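Local coordinates for protein methylthioribose-1-phosphate isomerase (Saccharomyces cerevisiae, PDB 1W2W) that interconverts 5-methylthioribose 1-phosphate and 5-methylthioribulose 1-phosphate, the first step of the salvage route that leads from the former to methionine, at residues K97-L102 and N114-I119. Residues are numbered along the deposited sequence; the frame is centred on the assembly and turned at random.
Sequences KRLDFL and NSLVEI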
loop_
_atom_site.group_PDB
_atom_site.type_symbol
_atom_site.label_atom_id
_atom_site.label_comp_id
_atom_site.label_asym_id
_atom_site.label_seq_id
_atom_site.Cartn_x
_atom_site.Cartn_y
_atom_site.Cartn_z
ATOM N N LYS A 97 -37.855 -8.979 8.938
ATOM C CA LYS A 97 -37.489 -8.301 7.699
ATOM C C LYS A 97 -36.345 -7.318 7.960
ATOM O O LYS A 97 -35.405 -7.213 7.172
ATOM C CB LYS A 97 -38.712 -7.582 7.128
ATOM C CG LYS A 97 -38.493 -6.845 5.811
ATOM C CD LYS A 97 -39.848 -6.425 5.222
ATOM C CE LYS A 97 -40.192 -4.979 5.544
ATOM N NZ LYS A 97 -39.959 -4.123 4.338
ATOM N N ARG A 98 -36.423 -6.606 9.077
ATOM C CA ARG A 98 -35.390 -5.633 9.409
ATOM C C ARG A 98 -34.076 -6.304 9.827
ATOM O O ARG A 98 -32.992 -5.767 9.565
ATOM C CB ARG A 98 -35.906 -4.628 10.444
ATOM C CG ARG A 98 -36.862 -3.632 9.795
ATOM C CD ARG A 98 -37.567 -2.722 10.762
ATOM N NE ARG A 98 -36.669 -1.713 11.326
ATOM C CZ ARG A 98 -36.144 -0.710 10.644
ATOM N NH1 ARG A 98 -36.409 -0.560 9.351
ATOM N NH2 ARG A 98 -35.355 0.156 11.260
ATOM N N LEU A 99 -34.169 -7.480 10.444
ATOM C CA LEU A 99 -32.979 -8.311 10.671
ATOM C C LEU A 99 -32.311 -8.777 9.382
ATOM O O LEU A 99 -31.082 -8.776 9.275
ATOM C CB LEU A 99 -33.287 -9.490 11.602
ATOM C CG LEU A 99 -33.751 -9.152 13.019
ATOM C CD1 LEU A 99 -34.240 -10.422 13.719
ATOM C CD2 LEU A 99 -32.612 -8.498 13.815
ATOM N N ASP A 100 -33.108 -9.172 8.396
ATOM C CA ASP A 100 -32.576 -9.466 7.067
ATOM C C ASP A 100 -31.929 -8.256 6.387
ATOM O O ASP A 100 -30.898 -8.388 5.727
ATOM C CB ASP A 100 -33.649 -10.103 6.164
ATOM C CG ASP A 100 -34.167 -11.432 6.710
ATOM O OD1 ASP A 100 -33.524 -12.026 7.604
ATOM O OD2 ASP A 100 -35.227 -11.962 6.302
ATOM N N PHE A 101 -32.528 -7.077 6.548
ATOM C CA PHE A 101 -31.944 -5.836 6.037
ATOM C C PHE A 101 -30.567 -5.623 6.677
ATOM O O PHE A 101 -29.563 -5.403 5.978
ATOM C CB PHE A 101 -32.895 -4.673 6.343
ATOM C CG PHE A 101 -32.348 -3.313 6.013
ATOM C CD1 PHE A 101 -31.918 -3.011 4.728
ATOM C CD2 PHE A 101 -32.267 -2.341 6.996
ATOM C CE1 PHE A 101 -31.415 -1.755 4.428
ATOM C CE2 PHE A 101 -31.768 -1.079 6.700
ATOM C CZ PHE A 101 -31.344 -0.788 5.415
ATOM N N LEU A 102 -30.524 -5.707 8.003
ATOM C CA LEU A 102 -29.268 -5.514 8.744
ATOM C C LEU A 102 -28.190 -6.480 8.260
ATOM O O LEU A 102 -27.039 -6.083 8.042
ATOM C CB LEU A 102 -29.499 -5.711 10.248
ATOM C CG LEU A 102 -28.290 -5.501 11.168
ATOM C CD1 LEU A 102 -27.744 -4.097 10.925
ATOM C CD2 LEU A 102 -28.735 -5.631 12.621
ATOM N N ASN A 114 -23.840 -14.854 12.432
ATOM C CA ASN A 114 -23.882 -15.743 13.580
ATOM C C ASN A 114 -24.703 -15.179 14.744
ATOM O O ASN A 114 -25.469 -15.901 15.394
ATOM C CB ASN A 114 -22.466 -16.136 14.013
ATOM C CG ASN A 114 -21.831 -17.152 13.064
ATOM O OD1 ASN A 114 -22.527 -17.844 12.308
ATOM N ND2 ASN A 114 -20.505 -17.241 13.101
ATOM N N SER A 115 -24.552 -13.886 15.000
ATOM C CA SER A 115 -25.347 -13.206 16.009
ATOM C C SER A 115 -26.810 -13.071 15.587
ATOM O O SER A 115 -27.704 -13.259 16.403
ATOM C CB SER A 115 -24.771 -11.823 16.320
ATOM O OG SER A 115 -23.744 -11.912 17.303
ATOM N N LEU A 116 -27.068 -12.723 14.333
ATOM C CA LEU A 116 -28.462 -12.511 13.931
ATOM C C LEU A 116 -29.268 -13.813 13.957
ATOM O O LEU A 116 -30.461 -13.802 14.264
ATOM C CB LEU A 116 -28.561 -11.834 12.561
ATOM C CG LEU A 116 -27.967 -10.420 12.510
ATOM C CD1 LEU A 116 -28.165 -9.800 11.130
ATOM C CD2 LEU A 116 -28.516 -9.507 13.611
ATOM N N VAL A 117 -28.617 -14.931 13.648
ATOM C CA VAL A 117 -29.247 -16.248 13.764
ATOM C C VAL A 117 -29.691 -16.488 15.208
ATOM O O VAL A 117 -30.824 -16.910 15.461
ATOM C CB VAL A 117 -28.286 -17.378 13.301
ATOM C CG1 VAL A 117 -28.781 -18.751 13.761
ATOM C CG2 VAL A 117 -28.085 -17.333 11.785
ATOM N N GLU A 118 -28.798 -16.200 16.149
ATOM C CA GLU A 118 -29.093 -16.366 17.561
ATOM C C GLU A 118 -30.218 -15.426 17.983
ATOM O O GLU A 118 -31.125 -15.838 18.713
ATOM C CB GLU A 118 -27.845 -16.139 18.416
ATOM C CG GLU A 118 -27.994 -16.548 19.878
ATOM C CD GLU A 118 -28.726 -17.866 20.076
ATOM O OE1 GLU A 118 -28.364 -18.875 19.430
ATOM O OE2 GLU A 118 -29.668 -17.891 20.892
ATOM N N ILE A 119 -30.173 -14.176 17.520
ATOM C CA ILE A 119 -31.237 -13.229 17.871
ATOM C C ILE A 119 -32.590 -13.713 17.328
ATOM O O ILE A 119 -33.610 -13.617 18.027
ATOM C CB ILE A 119 -30.917 -11.801 17.397
ATOM C CG1 ILE A 119 -29.718 -11.245 18.176
ATOM C CG2 ILE A 119 -32.166 -10.897 17.527
ATOM C CD1 ILE A 119 -29.088 -9.989 17.576
#
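L116 packs against L99 and L102, and these three leucines, with I119 beside them, make a mainly apolar contact between two helical segments that run antiparallel, 173° between their directions, with axes 10.7 Å apart at closest approach. The backbones come nearest at L99 and L116, whose CA atoms lie 7.0 Å apart.

The two methyls of L116 divide the work. CD1 rests 3.6 Å from the backbone O of L99, a van der Waals touch on the backbone of helix 88-103. CD2 meets L102 and L99, lying 4.0 Å from CD2 of L102 and 4.2 Å from CD2 of L99. With its CG anti to the carbonyl carbon (chi1 -63°), L116 extends across the gap. L102 is turned differently, CG anti to the backbone N (chi1 -178°), and the two side chains cross at about a right angle, meeting methyl to methyl. One turn further along its helix, I119 presents its branch methyl CG2 to CD1 of L99, a looser contact at 4.4 Å. All four residues are buried.

At the margin, a salt bridge from D100 to K120 links the same two helices by charge.

The contact joins helices 88-103 and 111-124, consecutive in the chain, as an antiparallel helical hairpin in the N-terminal half of the isomerase. Helix 53-73 underlies both arms, with V64 against L99 and S61 against I119. I38 and I45 of helix 38-46 cover L102, while F132 and L136 of the long helix 129-168 pack on I119, completing the bundle.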